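Local coordinates for uncharacterized protein DUF1470 (Jannaschia sp. CCS1, PDB 3H0N), which is uncharacterised but carries an ABATE domain and a treble-clef zinc finger and may act as a transcription regulator, at residues A[7-15]-A[125-136]; A[95-103]-A[112-123]. All blocks are in the same frame, centred on the assembly; numbering follows the deposited sequence. Where two conformers were deposited one is given.

In the fold
Both contacts draw on helix 121-138. Contact 1 is the buried one, its centre about 7 Å from the centre of the chain: the start of helix 10-22 lies across residues 125-136 of that helix, with glycines and apolar side chains inside and arginines and glutamates at one end. Contact 2, about 17 Å out and only partly buried, is nested within the loop that contact 1 closes. It holds the hairpin of strands 101-104 and 110-113 together and packs the loop leading into it on the first turn of the same helix, using backbone bonds, prolines and histidines that hold nickel. Tyr-7 links the two, its hydroxyl probably hydrogen-bonded to the carbonyl of Leu-112, and both contacts touch the second subunit.

Contact 1 of 2, residues A[7-15]-A[125-136]; sequences YERTGLRVS and WTAICAEGLARE
Gly-11 packs over the turn from Ile-128 to Gly-132, its CA nearest that of Cys-129, in a close helix-helix crossing in the buried part of the ABATE domain; the axes of 10-15 and 125-136 pass 7.1 Å apart at 105°. A CB on Gly-11 or Gly-132 would run into the opposite backbone, so main chain fills the hollow: Gly-11 CA lies 3.5 Å from Ile-128 O in a CA-H...O contact. Bumps close in round this point. Thr-10 CG2 meets the edge of the Trp-125 ring in its plane, Val-14 fits between that ring and Cys-129 SG, and Leu-12 CD1 crosses Leu-133 CD2 at about a right angle. Leu-70 of helix 58-78 packs against Ser-15, Cys-129 and Leu-133.

At the polar end, Glu-131 holds the Arg-135 guanidinium side-on through NE and NH2; NH1 reaches Glu-8 O at 2.8 Å, in the guanidinium plane, with a weaker bond from NH2. An alanine in place of Arg-135 would probably leave Glu-8 O without its strongest partner here and the Glu-131 carboxylate without its balancing charge. Arg-9, bent at chi2 (-61°), brings NH1 2.9 Å from Glu-136 OE2 in a salt bridge; Asn-141 binds OE1. Ser-15 OG bonds back to Gly-11 O and rests 3.2 Å from Cys-129 CB.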
loop_
_atom_site.group_PDB
_atom_site.type_symbol
_atom_site.label_atom_id
_atom_site.label_comp_id
_atom_site.label_asym_id
_atom_site.label_seq_id
_atom_site.Cartn_x
_atom_site.Cartn_y
_atom_site.Cartn_z
ATOM N N TYR A 7 -10.815 -2.221 -5.156
ATOM C CA TYR A 7 -10.697 -1.408 -3.966
ATOM C C TYR A 7 -9.285 -0.859 -3.847
ATOM O O TYR A 7 -9.071 0.278 -3.466
ATOM C CB TYR A 7 -11.092 -2.206 -2.682
ATOM C CG TYR A 7 -10.853 -1.420 -1.418
ATOM C CD1 TYR A 7 -11.801 -0.513 -0.927
ATOM C CD2 TYR A 7 -9.650 -1.518 -0.768
ATOM C CE1 TYR A 7 -11.524 0.244 0.224
ATOM C CE2 TYR A 7 -9.356 -0.752 0.337
ATOM C CZ TYR A 7 -10.293 0.128 0.834
ATOM O OH TYR A 7 -10.021 0.926 1.917
ATOM N N GLU A 8 -8.310 -1.706 -4.100
ATOM C CA GLU A 8 -6.908 -1.376 -3.910
ATOM C C GLU A 8 -6.412 -0.233 -4.786
ATOM O O GLU A 8 -5.439 0.435 -4.427
ATOM C CB GLU A 8 -6.031 -2.630 -4.168
ATOM C CG GLU A 8 -6.151 -3.664 -3.077
ATOM C CD GLU A 8 -7.427 -4.522 -3.134
ATOM O OE1 GLU A 8 -8.165 -4.554 -4.159
ATOM O OE2 GLU A 8 -7.669 -5.234 -2.126
ATOM N N ARG A 9 -7.078 0.004 -5.911
ATOM C CA ARG A 9 -6.718 1.103 -6.814
ATOM C C ARG A 9 -7.720 2.253 -6.748
ATOM O O ARG A 9 -7.762 3.093 -7.663
ATOM C CB ARG A 9 -6.590 0.647 -8.240
ATOM C CG ARG A 9 -5.717 -0.506 -8.435
ATOM C CD ARG A 9 -4.327 -0.248 -8.018
ATOM N NE ARG A 9 -3.631 -1.536 -8.106
ATOM C CZ ARG A 9 -2.339 -1.745 -7.858
ATOM N NH1 ARG A 9 -1.530 -0.741 -7.528
ATOM N NH2 ARG A 9 -1.855 -2.982 -7.978
ATOM N N THR A 10 -8.495 2.352 -5.680
ATOM C CA THR A 10 -9.445 3.451 -5.508
ATOM C C THR A 10 -8.811 4.834 -5.666
ATOM O O THR A 10 -9.358 5.711 -6.365
ATOM C CB THR A 10 -10.143 3.336 -4.140
ATOM O OG1 THR A 10 -10.914 2.119 -4.102
ATOM C CG2 THR A 10 -11.075 4.524 -3.918
ATOM N N GLY A 11 -7.696 5.091 -4.993
ATOM C CA GLY A 11 -7.100 6.410 -5.046
ATOM C C GLY A 11 -6.655 6.770 -6.440
ATOM O O GLY A 11 -6.866 7.890 -6.895
ATOM N N LEU A 12 -6.042 5.814 -7.109
ATOM C CA LEU A 12 -5.630 6.041 -8.503
ATOM C C LEU A 12 -6.819 6.311 -9.396
ATOM O O LEU A 12 -6.843 7.284 -10.204
ATOM C CB LEU A 12 -4.820 4.831 -9.035
ATOM C CG LEU A 12 -4.397 4.847 -10.506
ATOM C CD1 LEU A 12 -3.457 6.040 -10.776
ATOM C CD2 LEU A 12 -3.730 3.519 -10.868
ATOM N N ARG A 13 -7.851 5.479 -9.278
ATOM C CA ARG A 13 -9.023 5.583 -10.133
ATOM C C ARG A 13 -9.773 6.885 -9.906
ATOM O O ARG A 13 -10.133 7.577 -10.865
ATOM C CB ARG A 13 -9.961 4.414 -9.841
ATOM C CG ARG A 13 -11.261 4.425 -10.610
ATOM C CD ARG A 13 -12.138 3.225 -10.319
ATOM N NE ARG A 13 -12.585 3.061 -8.940
ATOM C CZ ARG A 13 -12.045 2.236 -8.003
ATOM N NH1 ARG A 13 -10.945 1.521 -8.192
ATOM N NH2 ARG A 13 -12.647 2.172 -6.825
ATOM N N VAL A 14 -10.009 7.232 -8.654
ATOM C CA VAL A 14 -10.738 8.444 -8.343
ATOM C C VAL A 14 -9.907 9.658 -8.779
ATOM O O VAL A 14 -10.449 10.635 -9.285
ATOM C CB VAL A 14 -11.109 8.493 -6.861
ATOM C CG1 VAL A 14 -11.627 9.869 -6.431
ATOM C CG2 VAL A 14 -12.178 7.445 -6.531
ATOM N N SER A 15 -8.586 9.604 -8.614
ATOM C CA SER A 15 -7.726 10.729 -9.035
ATOM C C SER A 15 -7.899 11.003 -10.536
ATOM O O SER A 15 -8.119 12.140 -10.947
ATOM C CB SER A 15 -6.243 10.412 -8.804
ATOM O OG SER A 15 -5.903 10.403 -7.430
ATOM N N TRP A 125 -10.586 12.185 1.037
ATOM C CA TRP A 125 -10.370 11.899 -0.394
ATOM C C TRP A 125 -9.045 12.458 -0.882
ATOM O O TRP A 125 -8.413 11.825 -1.718
ATOM C CB TRP A 125 -11.586 12.325 -1.228
ATOM C CG TRP A 125 -12.680 11.313 -1.080
ATOM C CD1 TRP A 125 -13.779 11.408 -0.316
ATOM C CD2 TRP A 125 -12.652 9.990 -1.615
ATOM N NE1 TRP A 125 -14.497 10.214 -0.372
ATOM C CE2 TRP A 125 -13.810 9.328 -1.157
ATOM C CE3 TRP A 125 -11.768 9.308 -2.449
ATOM C CZ2 TRP A 125 -14.096 7.996 -1.499
ATOM C CZ3 TRP A 125 -12.060 7.991 -2.777
ATOM C CH2 TRP A 125 -13.193 7.358 -2.310
ATOM N N THR A 126 -8.574 13.556 -0.307
ATOM C CA THR A 126 -7.249 14.062 -0.600
ATOM C C THR A 126 -6.197 13.048 -0.210
ATOM O O THR A 126 -5.289 12.750 -1.003
ATOM C CB THR A 126 -6.995 15.409 0.086
ATOM O OG1 THR A 126 -7.974 16.349 -0.368
ATOM C CG2 THR A 126 -5.607 15.927 -0.277
ATOM N N ALA A 127 -6.286 12.478 0.989
ATOM C CA ALA A 127 -5.332 11.469 1.424
ATOM C C ALA A 127 -5.386 10.214 0.593
ATOM O O ALA A 127 -4.332 9.628 0.271
ATOM C CB ALA A 127 -5.591 11.129 2.926
ATOM N N ILE A 128 -6.591 9.757 0.266
ATOM C CA ILE A 128 -6.754 8.540 -0.522
ATOM C C ILE A 128 -6.124 8.721 -1.895
ATOM O O ILE A 128 -5.380 7.855 -2.397
ATOM C CB ILE A 128 -8.231 8.178 -0.664
ATOM C CG1 ILE A 128 -8.798 7.712 0.705
ATOM C CG2 ILE A 128 -8.450 7.025 -1.661
ATOM C CD1 ILE A 128 -10.324 7.584 0.729
ATOM N N CYS A 129 -6.447 9.834 -2.514
ATOM C CA CYS A 129 -5.938 10.104 -3.864
ATOM C C CYS A 129 -4.436 10.280 -3.863
ATOM O O CYS A 129 -3.739 9.721 -4.718
ATOM C CB CYS A 129 -6.620 11.325 -4.468
ATOM S SG CYS A 129 -8.361 11.036 -4.911
ATOM N N ALA A 130 -3.926 11.025 -2.887
ATOM C CA ALA A 130 -2.485 11.258 -2.818
ATOM C C ALA A 130 -1.703 9.974 -2.618
ATOM O O ALA A 130 -0.696 9.736 -3.249
ATOM C CB ALA A 130 -2.091 12.301 -1.707
ATOM N N GLU A 131 -2.177 9.140 -1.682
ATOM C CA GLU A 131 -1.501 7.844 -1.453
ATOM C C GLU A 131 -1.556 6.976 -2.718
ATOM O O GLU A 131 -0.613 6.280 -3.069
ATOM C CB GLU A 131 -2.041 7.085 -0.234
ATOM C CG GLU A 131 -1.267 5.788 0.092
ATOM C CD GLU A 131 -1.626 4.571 -0.765
ATOM O OE1 GLU A 131 -2.746 4.517 -1.337
ATOM O OE2 GLU A 131 -0.765 3.643 -0.848
ATOM N N GLY A 132 -2.687 7.016 -3.415
ATOM C CA GLY A 132 -2.839 6.165 -4.610
ATOM C C GLY A 132 -1.843 6.541 -5.695
ATOM O O GLY A 132 -1.184 5.684 -6.316
ATOM N N LEU A 133 -1.697 7.840 -5.916
ATOM C CA LEU A 133 -0.688 8.299 -6.881
ATOM C C LEU A 133 0.718 8.020 -6.396
ATOM O O LEU A 133 1.577 7.557 -7.154
ATOM C CB LEU A 133 -0.851 9.772 -7.223
ATOM C CG LEU A 133 -2.140 10.113 -7.919
ATOM C CD1 LEU A 133 -2.194 11.629 -8.132
ATOM C CD2 LEU A 133 -2.359 9.363 -9.212
ATOM N N ALA A 134 0.977 8.298 -5.121
ATOM C CA ALA A 134 2.298 8.037 -4.527
ATOM C C ALA A 134 2.704 6.570 -4.671
ATOM O O ALA A 134 3.870 6.249 -4.927
ATOM C CB ALA A 134 2.369 8.496 -3.052
ATOM N N ARG A 135 1.748 5.685 -4.446
ATOM C CA ARG A 135 2.025 4.256 -4.523
ATOM C C ARG A 135 2.489 3.840 -5.894
ATOM O O ARG A 135 3.378 3.019 -6.075
ATOM C CB ARG A 135 0.812 3.465 -4.060
ATOM C CG ARG A 135 1.146 2.016 -3.818
ATOM C CD ARG A 135 -0.050 1.137 -3.681
ATOM N NE ARG A 135 -1.161 1.724 -2.975
ATOM C CZ ARG A 135 -2.423 1.376 -3.204
ATOM N NH1 ARG A 135 -2.713 0.400 -4.023
ATOM N NH2 ARG A 135 -3.396 2.005 -2.580
ATOM N N GLU A 136 1.861 4.411 -6.926
ATOM C CA GLU A 136 2.271 4.076 -8.284
ATOM C C GLU A 136 3.667 4.600 -8.643
ATOM O O GLU A 136 4.380 3.970 -9.417
ATOM C CB GLU A 136 1.250 4.576 -9.311
ATOM C CG GLU A 136 -0.151 3.965 -9.189
ATOM C CD GLU A 136 -0.199 2.467 -9.154
ATOM O OE1 GLU A 136 0.722 1.819 -9.706
ATOM O OE2 GLU A 136 -1.168 1.938 -8.538
HETATM O O HOH W 1 0.929 -0.683 -8.548
HETATM O O HOH W 2 -6.217 3.428 -3.108
#

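Contact 2 of 2, residues A[95-103]-A[112-123]; sequences KHPATPELA and LHHHPLDAELVP. With NI (nickel (II) ion), chain C; NA (sodium ion), chain E; ACT (acetate ion), chain H; ACT (acetate ion), chain J.
The His-113 ring has three neighbours at its edge, near its plane: Glu-101 O across the hairpin, the nickel ion on ND1 at 2.5 Å, and a water that accepts from NE2. Ala-103 CB lies obliquely to this ring. His-115 supplies the second protein ligand, NE2 at 2.4 Å from the nickel; its chi1 of 59° turns the ring away from residues 95-103 while CB still touches Pro-97 O, and ND1 is held by Pro-116 O, which it approaches from above the carbonyl plane. Between these two, His-114 turns to an acetate, probably from the crystallisation liquor, which lies at its ring edge and accepts an almost straight bond from ND1 at 2.6 Å and another from the backbone N. The His-96 ring has Lys-95 CG over one face, and its ND1 rests 3.5 Å from Pro-123 CB.

His-113 belongs to an antiparallel hairpin. It forms a hydrogen-bonded pair with Glu-101, and Leu-102 and Leu-112, the next, non-hydrogen-bonded pair, put their side chains on the other face. Glu-101 reaches out with its chain extended (chi1 -177°, chi2 175°), and OE1 accepts a hydrogen bond from Leu-117 N (3.0 Å), met from above the carboxylate plane, tying the strand to the turn 116-119. Prolines fill the remaining path to the helix: Pro-97 CB packs on Pro-116 CD at 3.6 Å, and Pro-97 CD on Pro-123 CB. His-96 O joins Leu-93 and Arg-94 of the preceding helix in binding a sodium ion.

Chemically, this is a backbone-built frame that fixes imidazoles two residues apart on one metal. The hydrogen bond from ND1 of His-115 to Pro-116 O and the water on NE2 of His-113, each on the nitrogen away from the metal, probably help to fix which nitrogen faces the nickel, and bound nickel ties the strand end to the loop that follows it.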
loop_
_atom_site.group_PDB
_atom_site.type_symbol
_atom_site.label_atom_id
_atom_site.label_comp_id
_atom_site.label_asym_id
_atom_site.label_seq_id
_atom_site.Cartn_x
_atom_site.Cartn_y
_atom_site.Cartn_z
ATOM N N LYS A 95 -0.488 17.254 5.236
ATOM C CA LYS A 95 -1.585 18.185 5.560
ATOM C C LYS A 95 -2.861 17.498 6.010
ATOM O O LYS A 95 -3.564 18.011 6.875
ATOM C CB LYS A 95 -1.846 19.073 4.369
ATOM C CG LYS A 95 -2.964 20.061 4.530
ATOM C CD LYS A 95 -3.009 20.982 3.316
ATOM C CE LYS A 95 -4.031 22.067 3.505
ATOM N NZ LYS A 95 -3.965 23.072 2.386
ATOM N N HIS A 96 -3.153 16.339 5.428
ATOM C CA HIS A 96 -4.420 15.645 5.599
ATOM C C HIS A 96 -4.227 14.317 6.341
ATOM O O HIS A 96 -3.132 13.810 6.357
ATOM C CB HIS A 96 -5.078 15.456 4.248
ATOM C CG HIS A 96 -5.406 16.746 3.592
ATOM N ND1 HIS A 96 -6.367 17.587 4.100
ATOM C CD2 HIS A 96 -4.851 17.382 2.539
ATOM C CE1 HIS A 96 -6.432 18.676 3.348
ATOM N NE2 HIS A 96 -5.530 18.572 2.391
ATOM N N PRO A 97 -5.297 13.777 6.954
ATOM C CA PRO A 97 -5.163 12.557 7.754
ATOM C C PRO A 97 -4.931 11.325 6.895
ATOM O O PRO A 97 -5.850 10.812 6.269
ATOM C CB PRO A 97 -6.500 12.493 8.541
ATOM C CG PRO A 97 -7.105 13.868 8.426
ATOM C CD PRO A 97 -6.609 14.437 7.153
ATOM N N ALA A 98 -3.693 10.810 6.952
ATOM C CA ALA A 98 -3.291 9.703 6.116
ATOM C C ALA A 98 -2.875 8.445 6.901
ATOM O O ALA A 98 -2.412 7.485 6.290
ATOM C CB ALA A 98 -2.201 10.139 5.162
ATOM N N THR A 99 -3.133 8.438 8.216
ATOM C CA THR A 99 -2.882 7.257 9.013
ATOM C C THR A 99 -3.828 6.159 8.516
ATOM O O THR A 99 -5.049 6.333 8.513
ATOM C CB THR A 99 -3.196 7.506 10.496
ATOM O OG1 THR A 99 -2.353 8.557 11.003
ATOM C CG2 THR A 99 -3.029 6.218 11.355
ATOM N N PRO A 100 -3.271 4.992 8.168
ATOM C CA PRO A 100 -4.164 3.902 7.763
ATOM C C PRO A 100 -4.927 3.258 8.905
ATOM O O PRO A 100 -4.477 3.289 10.059
ATOM C CB PRO A 100 -3.244 2.906 7.105
ATOM C CG PRO A 100 -1.920 3.512 7.042
ATOM C CD PRO A 100 -1.865 4.660 7.967
ATOM N N GLU A 101 -6.043 2.635 8.564
ATOM C CA GLU A 101 -6.909 1.984 9.545
ATOM C C GLU A 101 -7.644 0.827 8.867
ATOM O O GLU A 101 -8.288 1.004 7.823
ATOM C CB GLU A 101 -7.904 3.009 10.146
ATOM C CG GLU A 101 -8.794 2.412 11.238
ATOM C CD GLU A 101 -9.717 3.407 11.962
ATOM O OE1 GLU A 101 -9.488 4.626 11.868
ATOM O OE2 GLU A 101 -10.651 2.931 12.689
ATOM N N LEU A 102 -7.610 -0.336 9.529
ATOM C CA LEU A 102 -8.401 -1.486 9.132
ATOM C C LEU A 102 -9.827 -1.364 9.597
ATOM O O LEU A 102 -10.077 -0.988 10.742
ATOM C CB LEU A 102 -7.795 -2.767 9.704
ATOM C CG LEU A 102 -6.455 -3.224 9.146
ATOM C CD1 LEU A 102 -5.759 -4.149 10.144
ATOM C CD2 LEU A 102 -6.655 -3.898 7.783
ATOM N N ALA A 103 -10.760 -1.761 8.736
ATOM C CA ALA A 103 -12.173 -1.847 9.136
ATOM C C ALA A 103 -12.882 -2.881 8.310
ATOM O O ALA A 103 -12.428 -3.221 7.216
ATOM C CB ALA A 103 -12.855 -0.466 8.976
ATOM N N LEU A 112 -8.056 -2.229 4.238
ATOM C CA LEU A 112 -7.131 -1.211 4.757
ATOM C C LEU A 112 -7.515 0.122 4.153
ATOM O O LEU A 112 -7.425 0.303 2.925
ATOM C CB LEU A 112 -5.679 -1.527 4.415
ATOM C CG LEU A 112 -4.631 -0.583 5.023
ATOM C CD1 LEU A 112 -4.703 -0.481 6.578
ATOM C CD2 LEU A 112 -3.231 -0.945 4.571
ATOM N N HIS A 113 -7.978 1.053 4.977
ATOM C CA HIS A 113 -8.315 2.411 4.556
ATOM C C HIS A 113 -7.103 3.271 4.722
ATOM O O HIS A 113 -6.406 3.180 5.709
ATOM C CB HIS A 113 -9.453 2.937 5.413
ATOM C CG HIS A 113 -10.716 2.166 5.215
ATOM N ND1 HIS A 113 -11.661 2.520 4.266
ATOM C CD2 HIS A 113 -11.168 1.025 5.792
ATOM C CE1 HIS A 113 -12.643 1.629 4.287
ATOM N NE2 HIS A 113 -12.370 0.709 5.202
ATOM N N HIS A 114 -6.830 4.142 3.755
ATOM C CA HIS A 114 -5.653 5.014 3.772
ATOM C C HIS A 114 -5.972 6.373 4.357
ATOM O O HIS A 114 -5.577 7.418 3.839
ATOM C CB HIS A 114 -5.058 5.053 2.370
ATOM C CG HIS A 114 -4.459 3.756 2.019
ATOM N ND1 HIS A 114 -5.156 2.767 1.371
ATOM C CD2 HIS A 114 -3.267 3.230 2.353
ATOM C CE1 HIS A 114 -4.384 1.692 1.276
ATOM N NE2 HIS A 114 -3.226 1.948 1.867
ATOM N N HIS A 115 -6.652 6.296 5.496
ATOM C CA HIS A 115 -7.086 7.447 6.285
ATOM C C HIS A 115 -7.736 6.859 7.538
ATOM O O HIS A 115 -8.226 5.731 7.513
ATOM C CB HIS A 115 -8.132 8.281 5.520
ATOM C CG HIS A 115 -9.339 7.479 5.171
ATOM N ND1 HIS A 115 -10.451 7.435 5.979
ATOM C CD2 HIS A 115 -9.594 6.643 4.136
ATOM C CE1 HIS A 115 -11.316 6.575 5.479
ATOM N NE2 HIS A 115 -10.824 6.101 4.341
ATOM N N PRO A 116 -7.823 7.651 8.627
ATOM C CA PRO A 116 -8.624 7.246 9.780
ATOM C C PRO A 116 -10.101 7.348 9.476
ATOM O O PRO A 116 -10.485 8.212 8.688
ATOM C CB PRO A 116 -8.206 8.246 10.854
ATOM C CG PRO A 116 -7.726 9.393 10.130
ATOM C CD PRO A 116 -7.143 8.921 8.836
ATOM N N LEU A 117 -10.942 6.507 10.071
ATOM C CA LEU A 117 -12.382 6.582 9.763
ATOM C C LEU A 117 -13.030 7.878 10.271
ATOM O O LEU A 117 -14.061 8.334 9.754
ATOM C CB LEU A 117 -13.141 5.348 10.246
ATOM C CG LEU A 117 -13.168 4.206 9.214
ATOM C CD1 LEU A 117 -11.776 3.876 8.680
ATOM C CD2 LEU A 117 -13.856 2.973 9.799
ATOM N N ASP A 118 -12.419 8.550 11.243
ATOM C CA ASP A 118 -12.942 9.870 11.615
ATOM C C ASP A 118 -12.539 11.088 10.731
ATOM O O ASP A 118 -12.752 12.253 11.116
ATOM C CB ASP A 118 -12.695 10.129 13.102
ATOM C CG ASP A 118 -11.266 10.528 13.415
ATOM O OD1 ASP A 118 -10.355 10.304 12.597
ATOM O OD2 ASP A 118 -11.062 11.067 14.520
ATOM N N ALA A 119 -11.986 10.860 9.550
ATOM C CA ALA A 119 -11.645 11.955 8.683
ATOM C C ALA A 119 -12.862 12.717 8.123
ATOM O O ALA A 119 -13.929 12.153 7.992
ATOM C CB ALA A 119 -10.779 11.441 7.526
ATOM N N GLU A 120 -12.662 14.012 7.896
ATOM C CA GLU A 120 -13.575 14.836 7.152
ATOM C C GLU A 120 -13.464 14.447 5.674
ATOM O O GLU A 120 -12.512 13.826 5.234
ATOM C CB GLU A 120 -13.245 16.315 7.369
ATOM C CG GLU A 120 -13.193 16.782 8.859
ATOM C CD GLU A 120 -14.503 16.629 9.633
ATOM O OE1 GLU A 120 -15.562 16.357 9.027
ATOM O OE2 GLU A 120 -14.477 16.825 10.867
ATOM N N LEU A 121 -14.476 14.825 4.906
ATOM C CA LEU A 121 -14.728 14.231 3.590
ATOM C C LEU A 121 -13.705 14.628 2.512
ATOM O O LEU A 121 -13.152 13.775 1.842
ATOM C CB LEU A 121 -16.178 14.541 3.143
ATOM C CG LEU A 121 -16.708 13.759 1.926
ATOM C CD1 LEU A 121 -18.229 13.569 1.981
ATOM C CD2 LEU A 121 -16.317 14.455 0.639
ATOM N N VAL A 122 -13.473 15.924 2.323
ATOM C CA VAL A 122 -12.449 16.367 1.382
ATOM C C VAL A 122 -11.028 16.002 1.854
ATOM O O VAL A 122 -10.227 15.492 1.053
ATOM C CB VAL A 122 -12.612 17.852 1.002
ATOM C CG1 VAL A 122 -11.402 18.350 0.183
ATOM C CG2 VAL A 122 -13.886 18.049 0.214
ATOM N N PRO A 123 -10.708 16.176 3.142
ATOM C CA PRO A 123 -9.406 15.656 3.598
ATOM C C PRO A 123 -9.214 14.159 3.399
ATOM O O PRO A 123 -8.130 13.729 3.025
ATOM C CB PRO A 123 -9.395 16.042 5.075
ATOM C CG PRO A 123 -10.174 17.307 5.109
ATOM C CD PRO A 123 -11.323 17.061 4.160
HETATM NI NI NI C . -11.262 4.436 2.697
HETATM NA NA NA E . -1.158 13.917 7.608
HETATM C C ACT H . -8.601 3.538 0.592
HETATM O O ACT H . -7.589 2.818 0.382
HETATM O OXT ACT H . -8.738 4.223 1.652
HETATM C CH3 ACT H . -9.677 3.544 -0.435
HETATM C C ACT J . -3.940 11.657 11.125
HETATM O O ACT J . -3.275 10.918 10.369
HETATM O OXT ACT J . -3.836 12.906 10.921
HETATM C CH3 ACT J . -4.794 11.074 12.211
HETATM O O HOH W 3 -1.363 11.754 8.424
HETATM O O HOH W 4 -10.799 6.660 13.335
HETATM O O HOH W 5 -14.046 -1.442 5.570
HETATM O O HOH W 6 1.016 13.906 8.912
HETATM O O HOH W 7 -2.368 14.697 9.471
#